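Local coordinates for protein bile acid 7a-dehydratase, BaiE (Clostridium hiranonis DSM 13275, PDB 4L8P) that probably catalyses the 7-alpha-dehydration of bile acids, removing water from the steroid as a lyase of the SnoaL-like family, at residues 41-46 / 119-124; 47-52 / 62-67; 115-120 / 154-159. One frame throughout, in Å; residues are numbered along the deposited sequence.

Contact 1 of 3, residues 41-46 / 119-124; sequences AIKQLK and GRWYLE
The side chains of Lys46 and Trp121 are set for their meeting by their torsions. In Lys46, CG lies anti to the backbone N, which lays it over the indole; the bend at chi2 (67°) then turns CD and the rest of the chain. In Trp121, chi1 of -69° sets CG opposite the carbonyl carbon and sends the indole from strand 116-129 toward helix 22-55. The lysine and the indole run in opposite senses, each reaching past the other. CB of Lys46 reaches CZ2 of Trp121 at 3.5 Å, while Lys46 CG stands 3.6 Å from Trp121 CE2. That CG sits over one face of the indole, off-centre toward the rim, 3.9 Å from the centroid of the five-membered ring and 22° off its normal, a CH-pi contact. Lys43 approaches differently: its CA lies at the ring edge near the plane, 4.0 Å from CZ2 of Trp121, so helix backbone as well as side chain borders the indole. The charge probably adds little, since NZ of Lys46 is 5.3 Å from the centroid of the Trp121 five-membered ring, at most a weak cation-pi attraction. Its stronger partner is Asp147, with which it forms a salt bridge. NE1 of Trp121 is hydrogen-bonded to the hydroxyl of Tyr149, and Lys43 NZ forms a salt bridge with Glu40 of the second subunit. The example shows how a buried lysine can serve two settings at once, its methylenes lying on an aromatic face while its ammonium is held by a carboxylate of strand 137-152. Because the bond to Tyr149 should limit rotation of the indole, the helix meets a ring of defined orientation, and the chemistry implies an interface joined by dispersion, with its polar ends satisfied from the neighbouring strand and subunit.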
loop_
_atom_site.group_PDB
_atom_site.type_symbol
_atom_site.label_atom_id
_atom_site.label_comp_id
_atom_site.label_asym_id
_atom_site.label_seq_id
_atom_site.Cartn_x
_atom_site.Cartn_y
_atom_site.Cartn_z
ATOM N N ALA A 41 -12.627 0.198 8.507
ATOM C CA ALA A 41 -12.242 -0.081 9.895
ATOM C C ALA A 41 -11.213 -1.215 9.967
ATOM O O ALA A 41 -10.218 -1.117 10.686
ATOM C CB ALA A 41 -13.459 -0.458 10.691
ATOM N N ILE A 42 -11.422 -2.228 9.143
ATOM C CA ILE A 42 -10.490 -3.373 9.059
ATOM C C ILE A 42 -9.127 -2.955 8.486
ATOM O O ILE A 42 -8.065 -3.346 8.992
ATOM C CB ILE A 42 -11.111 -4.585 8.322
ATOM C CG1 ILE A 42 -12.217 -5.190 9.200
ATOM C CG2 ILE A 42 -10.061 -5.613 7.962
ATOM C CD1 ILE A 42 -13.168 -6.105 8.449
ATOM N N LYS A 43 -9.138 -2.175 7.413
ATOM C CA LYS A 43 -7.860 -1.675 6.845
ATOM C C LYS A 43 -7.067 -0.852 7.890
ATOM O O LYS A 43 -5.838 -0.973 7.977
ATOM C CB LYS A 43 -8.108 -0.827 5.605
ATOM C CG LYS A 43 -8.663 -1.606 4.436
ATOM C CD LYS A 43 -8.967 -0.636 3.321
ATOM C CE LYS A 43 -9.437 -1.347 2.068
ATOM N NZ LYS A 43 -9.875 -0.326 1.074
ATOM N N GLN A 44 -7.767 -0.053 8.702
ATOM C CA GLN A 44 -7.109 0.763 9.742
ATOM C C GLN A 44 -6.626 -0.071 10.929
ATOM O O GLN A 44 -5.582 0.209 11.507
ATOM C CB GLN A 44 -8.005 1.889 10.224
ATOM C CG GLN A 44 -8.331 2.887 9.115
ATOM C CD GLN A 44 -8.682 4.289 9.590
ATOM O OE1 GLN A 44 -8.267 4.720 10.662
ATOM N NE2 GLN A 44 -9.381 5.024 8.743
ATOM N N LEU A 45 -7.375 -1.125 11.227
ATOM C CA LEU A 45 -7.009 -2.095 12.263
ATOM C C LEU A 45 -5.704 -2.770 11.887
ATOM O O LEU A 45 -4.777 -2.891 12.698
ATOM C CB LEU A 45 -8.127 -3.149 12.422
ATOM C CG LEU A 45 -7.830 -4.411 13.241
ATOM C CD1 LEU A 45 -7.631 -4.064 14.700
ATOM C CD2 LEU A 45 -8.965 -5.411 13.077
ATOM N N LYS A 46 -5.622 -3.273 10.652
ATOM C CA LYS A 46 -4.384 -3.932 10.213
ATOM C C LYS A 46 -3.206 -2.952 10.164
ATOM O O LYS A 46 -2.076 -3.304 10.532
ATOM C CB LYS A 46 -4.573 -4.620 8.864
ATOM C CG LYS A 46 -3.398 -5.534 8.485
ATOM C CD LYS A 46 -3.305 -6.754 9.425
ATOM C CE LYS A 46 -2.348 -7.798 8.872
ATOM N NZ LYS A 46 -2.467 -9.113 9.499
ATOM N N GLY A 119 -9.565 -10.986 5.288
ATOM C CA GLY A 119 -8.735 -10.017 4.616
ATOM C C GLY A 119 -7.461 -10.600 4.050
ATOM O O GLY A 119 -6.637 -11.109 4.818
ATOM N N ARG A 120 -7.303 -10.517 2.736
ATOM C CA ARG A 120 -6.038 -10.845 2.098
ATOM C C ARG A 120 -5.137 -9.629 2.085
ATOM O O ARG A 120 -5.564 -8.499 1.770
ATOM C CB ARG A 120 -6.219 -11.354 0.696
ATOM C CG ARG A 120 -7.114 -12.578 0.576
ATOM C CD ARG A 120 -7.087 -12.992 -0.893
ATOM N NE ARG A 120 -7.725 -14.262 -1.165
ATOM C CZ ARG A 120 -7.124 -15.460 -1.253
ATOM N NH1 ARG A 120 -5.820 -15.633 -1.070
ATOM N NH2 ARG A 120 -7.871 -16.527 -1.544
ATOM N N TRP A 121 -3.877 -9.867 2.438
ATOM C CA TRP A 121 -2.870 -8.824 2.456
ATOM C C TRP A 121 -1.625 -9.365 1.798
ATOM O O TRP A 121 -1.283 -10.524 1.987
ATOM C CB TRP A 121 -2.520 -8.385 3.878
ATOM C CG TRP A 121 -3.642 -7.635 4.561
ATOM C CD1 TRP A 121 -4.678 -8.174 5.280
ATOM C CD2 TRP A 121 -3.860 -6.231 4.517
ATOM N NE1 TRP A 121 -5.524 -7.183 5.690
ATOM C CE2 TRP A 121 -5.035 -5.968 5.264
ATOM C CE3 TRP A 121 -3.142 -5.150 3.986
ATOM C CZ2 TRP A 121 -5.521 -4.654 5.444
ATOM C CZ3 TRP A 121 -3.603 -3.862 4.193
ATOM C CH2 TRP A 121 -4.767 -3.620 4.941
ATOM N N TYR A 122 -0.923 -8.483 1.095
ATOM C CA TYR A 122 0.336 -8.825 0.386
ATOM C C TYR A 122 1.435 -8.179 1.238
ATOM O O TYR A 122 1.526 -6.951 1.310
ATOM C CB TYR A 122 0.311 -8.224 -1.042
ATOM C CG TYR A 122 1.436 -8.689 -1.969
ATOM C CD1 TYR A 122 2.740 -8.888 -1.508
ATOM C CD2 TYR A 122 1.183 -8.920 -3.315
ATOM C CE1 TYR A 122 3.756 -9.314 -2.372
ATOM C CE2 TYR A 122 2.180 -9.352 -4.186
ATOM C CZ TYR A 122 3.465 -9.532 -3.707
ATOM O OH TYR A 122 4.450 -9.994 -4.563
ATOM N N LEU A 123 2.223 -8.996 1.928
ATOM C CA LEU A 123 3.239 -8.534 2.885
ATOM C C LEU A 123 4.621 -8.547 2.274
ATOM O O LEU A 123 4.999 -9.523 1.659
ATOM C CB LEU A 123 3.275 -9.459 4.102
ATOM C CG LEU A 123 2.541 -8.977 5.317
ATOM C CD1 LEU A 123 3.273 -7.774 5.953
ATOM C CD2 LEU A 123 1.095 -8.682 4.921
ATOM N N GLU A 124 5.377 -7.478 2.473
ATOM C CA GLU A 124 6.845 -7.503 2.393
ATOM C C GLU A 124 7.403 -7.279 3.805
ATOM O O GLU A 124 6.975 -6.367 4.484
ATOM C CB GLU A 124 7.390 -6.390 1.482
ATOM C CG GLU A 124 8.879 -6.552 1.337
ATOM C CD GLU A 124 9.621 -5.488 0.612
ATOM O OE1 GLU A 124 9.064 -4.387 0.279
ATOM O OE2 GLU A 124 10.851 -5.751 0.425
#

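Contact 2 of 3, residues 47-52 / 62-67; sequences AKYFRC and ETTLSP
A mixed contact of one hydrogen bond and a small apolar patch joins Lys48 and Tyr49, on helix 22-55, to Thr63 and Thr64, where the chain leaves the short helix 58-62. Lys48 is drawn out almost straight beyond CG and meets the side chain of Thr63 at about a right angle; its NZ donates to Thr63 OG1 at 2.9 Å. On the way its methylenes pass the methyl of Thr64, with Lys48 CD 3.9 Å from Thr64 CG2. The other branch of Thr64 serves the neighbouring residue: OG1 lies in the plane of the Tyr49 ring, at its edge, 3.6 Å from CD2. With chi1 of 73°, Thr64 OG1 stands between its backbone N and carbonyl carbon, and CG2 is thereby turned to the lysine. Both hydroxyls are also tied to the preceding helix, Thr63 OG1 to the carbonyl oxygen of Glu60 and Thr64 OG1 to that of Leu61, which should hold both threonine rotamers where Lys48 and Tyr49 meet them. A type I turn from Glu62 to Leu65, in which Leu65 N bonds Glu62 O at 3.2 Å, then redirects the backbone toward strand 155-172. A long helix packed against a curved antiparallel sheet, with a short helix following it, fits the cystatin-like fold of SnoaL-like proteins.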
loop_
_atom_site.group_PDB
_atom_site.type_symbol
_atom_site.label_atom_id
_atom_site.label_comp_id
_atom_site.label_asym_id
_atom_site.label_seq_id
_atom_site.Cartn_x
_atom_site.Cartn_y
_atom_site.Cartn_z
ATOM N N ALA A 47 -3.466 -1.721 9.758
ATOM C CA ALA A 47 -2.441 -0.664 9.780
ATOM C C ALA A 47 -1.890 -0.457 11.183
ATOM O O ALA A 47 -0.678 -0.384 11.372
ATOM C CB ALA A 47 -3.012 0.627 9.244
ATOM N N LYS A 48 -2.791 -0.387 12.157
ATOM C CA LYS A 48 -2.420 -0.215 13.554
ATOM C C LYS A 48 -1.594 -1.417 14.025
ATOM O O LYS A 48 -0.594 -1.241 14.731
ATOM C CB LYS A 48 -3.664 -0.025 14.433
ATOM C CG LYS A 48 -3.390 0.102 15.914
ATOM C CD LYS A 48 -4.694 0.296 16.694
ATOM C CE LYS A 48 -4.476 0.255 18.200
ATOM N NZ LYS A 48 -5.781 0.242 18.950
ATOM N N TYR A 49 -2.012 -2.631 13.668
ATOM C CA TYR A 49 -1.246 -3.829 14.008
ATOM C C TYR A 49 0.217 -3.710 13.539
ATOM O O TYR A 49 1.151 -3.947 14.324
ATOM C CB TYR A 49 -1.946 -5.088 13.447
ATOM C CG TYR A 49 -1.148 -6.355 13.590
ATOM C CD1 TYR A 49 -0.245 -6.735 12.598
ATOM C CD2 TYR A 49 -1.269 -7.156 14.724
ATOM C CE1 TYR A 49 0.535 -7.864 12.737
ATOM C CE2 TYR A 49 -0.497 -8.309 14.869
ATOM C CZ TYR A 49 0.407 -8.647 13.878
ATOM O OH TYR A 49 1.167 -9.806 14.000
ATOM N N PHE A 50 0.421 -3.359 12.259
ATOM C CA PHE A 50 1.786 -3.266 11.729
ATOM C C PHE A 50 2.606 -2.171 12.374
ATOM O O PHE A 50 3.778 -2.366 12.695
ATOM C CB PHE A 50 1.788 -3.047 10.204
ATOM C CG PHE A 50 1.317 -4.227 9.392
ATOM C CD1 PHE A 50 1.782 -5.509 9.639
ATOM C CD2 PHE A 50 0.437 -4.027 8.323
ATOM C CE1 PHE A 50 1.370 -6.573 8.847
ATOM C CE2 PHE A 50 0.029 -5.095 7.544
ATOM C CZ PHE A 50 0.497 -6.356 7.810
ATOM N N ARG A 51 1.974 -1.027 12.590
ATOM C CA ARG A 51 2.634 0.088 13.244
ATOM C C ARG A 51 3.057 -0.276 14.675
ATOM O O ARG A 51 4.179 0.018 15.098
ATOM C CB ARG A 51 1.710 1.321 13.189
ATOM C CG ARG A 51 2.188 2.537 13.928
ATOM C CD ARG A 51 1.273 3.736 13.619
ATOM N NE ARG A 51 -0.154 3.538 13.908
ATOM C CZ ARG A 51 -0.717 3.630 15.126
ATOM N NH1 ARG A 51 0.021 3.872 16.210
ATOM N NH2 ARG A 51 -2.028 3.453 15.262
ATOM N N CYS A 52 2.172 -0.933 15.421
ATOM C CA CYS A 52 2.508 -1.349 16.784
ATOM C C CYS A 52 3.555 -2.476 16.804
ATOM O O CYS A 52 4.420 -2.500 17.692
ATOM C CB CYS A 52 1.267 -1.769 17.544
ATOM S SG CYS A 52 0.131 -0.404 17.861
ATOM N N GLU A 62 -1.690 -5.485 21.550
ATOM C CA GLU A 62 -2.637 -6.393 22.186
ATOM C C GLU A 62 -4.110 -5.977 21.974
ATOM O O GLU A 62 -4.974 -6.834 21.846
ATOM C CB GLU A 62 -2.342 -6.489 23.701
ATOM C CG GLU A 62 -3.063 -7.625 24.403
ATOM C CD GLU A 62 -2.677 -7.747 25.878
ATOM O OE1 GLU A 62 -1.534 -7.417 26.213
ATOM O OE2 GLU A 62 -3.521 -8.196 26.675
ATOM N N THR A 63 -4.374 -4.680 21.866
ATOM C CA THR A 63 -5.744 -4.158 21.662
ATOM C C THR A 63 -6.309 -4.447 20.265
ATOM O O THR A 63 -7.504 -4.323 20.058
ATOM C CB THR A 63 -5.860 -2.647 21.917
ATOM O OG1 THR A 63 -5.188 -1.895 20.883
ATOM C CG2 THR A 63 -5.320 -2.267 23.285
ATOM N N THR A 64 -5.453 -4.829 19.319
ATOM C CA THR A 64 -5.905 -5.232 17.983
ATOM C C THR A 64 -6.368 -6.691 17.896
ATOM O O THR A 64 -6.950 -7.081 16.888
ATOM C CB THR A 64 -4.798 -5.000 16.913
ATOM O OG1 THR A 64 -3.756 -5.976 17.067
ATOM C CG2 THR A 64 -4.247 -3.569 16.972
ATOM N N LEU A 65 -6.091 -7.495 18.922
ATOM C CA LEU A 65 -6.361 -8.926 18.936
ATOM C C LEU A 65 -7.689 -9.165 19.620
ATOM O O LEU A 65 -8.052 -8.489 20.616
ATOM C CB LEU A 65 -5.252 -9.702 19.677
ATOM C CG LEU A 65 -3.817 -9.449 19.178
ATOM C CD1 LEU A 65 -2.799 -10.238 20.000
ATOM C CD2 LEU A 65 -3.697 -9.772 17.697
ATOM N N SER A 66 -8.422 -10.131 19.110
ATOM C CA SER A 66 -9.758 -10.402 19.658
ATOM C C SER A 66 -9.751 -10.721 21.149
ATOM O O SER A 66 -8.901 -11.486 21.590
ATOM C CB SER A 66 -10.413 -11.543 18.900
ATOM O OG SER A 66 -11.680 -11.826 19.480
ATOM N N PRO A 67 -10.704 -10.134 21.919
ATOM C CA PRO A 67 -10.826 -10.496 23.348
ATOM C C PRO A 67 -11.575 -11.821 23.572
ATOM O O PRO A 67 -11.627 -12.308 24.701
ATOM C CB PRO A 67 -11.607 -9.309 23.941
ATOM C CG PRO A 67 -12.440 -8.816 22.823
ATOM C CD PRO A 67 -11.632 -9.042 21.561
#

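Contact 3 of 3, residues 115-120 / 154-159; sequences NTATGR and GQWYIK
The carbonyl oxygen of Trp156 accepts a hydrogen bond from NE2 of Gln155 at 3.1 Å, a bond between sequence neighbours that lies beside the long-range contact made by the tryptophan ring. The donor sits in the carbonyl plane on a lone pair, with a C=O...donor angle of 138°, and the N-H...acceptor angle of 148° shows moderate bending. The oxygen is tilted out of the Gln155 amide plane. Across the contact there is no hydrogen bond; one indole does the work. Trp156 has CG opposite its carbonyl carbon (chi1 -73°), and this swings the ring over strand 137-152 to the next strand but one, 116-129. There the outer carbons of the six-membered ring meet backbone as much as side chain. Its CH2 is 3.7 Å from the backbone N of Thr116 and 3.8 Å from the carbonyl carbon of Asn115, while CZ3 meets the methyl CB of Ala117 at 3.8 Å. The carbonyl carbon of Thr116 is placed at the ring edge, in its plane, also 3.8 Å from CZ3. Ala117 CB points toward the tryptophan and is the apolar side-chain part of the contact. The intervening strand 137-152 also borders the ring: Trp156 packs on Tyr149 and Lys151, and the backbone of Ala117 is bonded to that of Tyr149. NE1 of Trp156, the polar corner of the indole, is hydrogen-bonded to OD1 of Asp38 on helix 22-55. As an instance of a large side chain bridging non-adjacent strands, the arrangement adds van der Waals cohesion to a sheet whose hydrogen bonds run only between neighbours; its chemistry implies van der Waals contact with backbone and one methyl toward the strand, and a directional hydrogen bond toward the helix.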
loop_
_atom_site.group_PDB
_atom_site.type_symbol
_atom_site.label_atom_id
_atom_site.label_comp_id
_atom_site.label_asym_id
_atom_site.label_seq_id
_atom_site.Cartn_x
_atom_site.Cartn_y
_atom_site.Cartn_z
ATOM N N ASN A 115 -20.590 -9.604 11.708
ATOM C CA ASN A 115 -19.517 -9.546 12.716
ATOM C C ASN A 115 -18.295 -10.435 12.434
ATOM O O ASN A 115 -17.524 -10.745 13.335
ATOM C CB ASN A 115 -20.090 -9.832 14.123
ATOM C CG ASN A 115 -20.799 -11.159 14.207
ATOM O OD1 ASN A 115 -20.680 -11.968 13.329
ATOM N ND2 ASN A 115 -21.577 -11.354 15.263
ATOM N N THR A 116 -18.120 -10.813 11.175
ATOM C CA THR A 116 -16.971 -11.601 10.729
ATOM C C THR A 116 -16.515 -11.107 9.376
ATOM O O THR A 116 -17.303 -10.598 8.573
ATOM C CB THR A 116 -17.265 -13.131 10.659
ATOM O OG1 THR A 116 -18.254 -13.381 9.659
ATOM C CG2 THR A 116 -17.675 -13.671 11.974
ATOM N N ALA A 117 -15.223 -11.275 9.115
ATOM C CA ALA A 117 -14.658 -10.858 7.838
ATOM C C ALA A 117 -13.359 -11.551 7.580
ATOM O O ALA A 117 -12.760 -12.123 8.516
ATOM C CB ALA A 117 -14.461 -9.338 7.848
ATOM N N THR A 118 -12.920 -11.451 6.323
ATOM C CA THR A 118 -11.683 -12.071 5.832
ATOM C C THR A 118 -10.891 -10.973 5.149
ATOM O O THR A 118 -11.479 -10.144 4.457
ATOM C CB THR A 118 -11.994 -13.215 4.838
ATOM O OG1 THR A 118 -12.776 -14.232 5.496
ATOM C CG2 THR A 118 -10.720 -13.863 4.277
ATOM N N GLY A 119 -9.565 -10.986 5.288
ATOM C CA GLY A 119 -8.735 -10.017 4.616
ATOM C C GLY A 119 -7.461 -10.600 4.050
ATOM O O GLY A 119 -6.637 -11.109 4.818
ATOM N N ARG A 120 -7.303 -10.517 2.736
ATOM C CA ARG A 120 -6.038 -10.845 2.098
ATOM C C ARG A 120 -5.137 -9.629 2.085
ATOM O O ARG A 120 -5.564 -8.499 1.770
ATOM C CB ARG A 120 -6.219 -11.354 0.696
ATOM C CG ARG A 120 -7.114 -12.578 0.576
ATOM C CD ARG A 120 -7.087 -12.992 -0.893
ATOM N NE ARG A 120 -7.725 -14.262 -1.165
ATOM C CZ ARG A 120 -7.124 -15.460 -1.253
ATOM N NH1 ARG A 120 -5.820 -15.633 -1.070
ATOM N NH2 ARG A 120 -7.871 -16.527 -1.544
ATOM N N GLY A 154 -19.082 -3.343 18.444
ATOM C CA GLY A 154 -18.820 -2.233 17.518
ATOM C C GLY A 154 -17.401 -2.068 17.000
ATOM O O GLY A 154 -17.124 -1.179 16.194
ATOM N N GLN A 155 -16.490 -2.924 17.466
ATOM C CA GLN A 155 -15.074 -2.791 17.183
ATOM C C GLN A 155 -14.572 -4.064 16.507
ATOM O O GLN A 155 -14.914 -5.176 16.939
ATOM C CB GLN A 155 -14.313 -2.591 18.505
ATOM C CG GLN A 155 -12.791 -2.572 18.415
ATOM C CD GLN A 155 -12.252 -1.387 17.661
ATOM O OE1 GLN A 155 -12.750 -0.263 17.804
ATOM N NE2 GLN A 155 -11.216 -1.622 16.849
ATOM N N TRP A 156 -13.748 -3.888 15.480
ATOM C CA TRP A 156 -13.107 -5.002 14.784
ATOM C C TRP A 156 -11.796 -5.410 15.454
ATOM O O TRP A 156 -11.038 -4.556 15.916
ATOM C CB TRP A 156 -12.850 -4.648 13.306
ATOM C CG TRP A 156 -14.115 -4.644 12.490
ATOM C CD1 TRP A 156 -14.862 -3.564 12.139
ATOM C CD2 TRP A 156 -14.785 -5.797 11.936
ATOM N NE1 TRP A 156 -15.948 -3.957 11.395
ATOM C CE2 TRP A 156 -15.929 -5.325 11.252
ATOM C CE3 TRP A 156 -14.520 -7.187 11.943
ATOM C CZ2 TRP A 156 -16.821 -6.206 10.566
ATOM C CZ3 TRP A 156 -15.398 -8.046 11.265
ATOM C CH2 TRP A 156 -16.548 -7.548 10.603
ATOM N N TYR A 157 -11.555 -6.714 15.472
ATOM C CA TYR A 157 -10.353 -7.320 16.025
ATOM C C TYR A 157 -9.824 -8.399 15.088
ATOM O O TYR A 157 -10.570 -8.999 14.343
ATOM C CB TYR A 157 -10.629 -7.976 17.388
ATOM C CG TYR A 157 -11.152 -7.032 18.431
ATOM C CD1 TYR A 157 -10.269 -6.341 19.267
ATOM C CD2 TYR A 157 -12.513 -6.823 18.603
ATOM C CE1 TYR A 157 -10.716 -5.469 20.230
ATOM C CE2 TYR A 157 -12.978 -5.933 19.585
ATOM C CZ TYR A 157 -12.074 -5.264 20.392
ATOM O OH TYR A 157 -12.518 -4.366 21.341
ATOM N N ILE A 158 -8.528 -8.672 15.209
ATOM C CA ILE A 158 -7.869 -9.755 14.477
ATOM C C ILE A 158 -7.943 -11.004 15.352
ATOM O O ILE A 158 -7.557 -10.956 16.519
ATOM C CB ILE A 158 -6.396 -9.386 14.192
ATOM C CG1 ILE A 158 -6.270 -8.045 13.472
ATOM C CG2 ILE A 158 -5.744 -10.454 13.360
ATOM C CD1 ILE A 158 -4.852 -7.526 13.400
ATOM N N LYS A 159 -8.422 -12.102 14.761
ATOM C CA LYS A 159 -8.616 -13.386 15.448
ATOM C C LYS A 159 -7.497 -14.361 15.087
ATOM O O LYS A 159 -6.942 -15.031 15.958
ATOM C CB LYS A 159 -9.964 -13.993 15.053
ATOM C CG LYS A 159 -10.312 -15.279 15.783
ATOM C CD LYS A 159 -11.573 -15.929 15.224
#

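Overall arrangement
The three contacts illustrate how chemistry varies with place around one helix and one sheet. Contact 1 is the buried one, helix against strand; contacts 2 and 3 are partly buried, contact 2 reaching the surface at Thr63. Contacts 1 and 2 both use helix 22-55, whereas contacts 1 and 3 share Gly119 and Arg120. The helix also binds contact 1 to contact 3, for CD1 of Ile42 packs at 3.5 Å on CB of Ala117. Contact 2 joins the sheet through backbone bonds on both sides of Leu65, Thr64 O with Ile158 N and Ser66 N with Ile158 O. Each tryptophan contact rests on dispersion, over a face in contact 1 and largely against backbone in contact 3, while contact 2 adds a charged hydrogen bond.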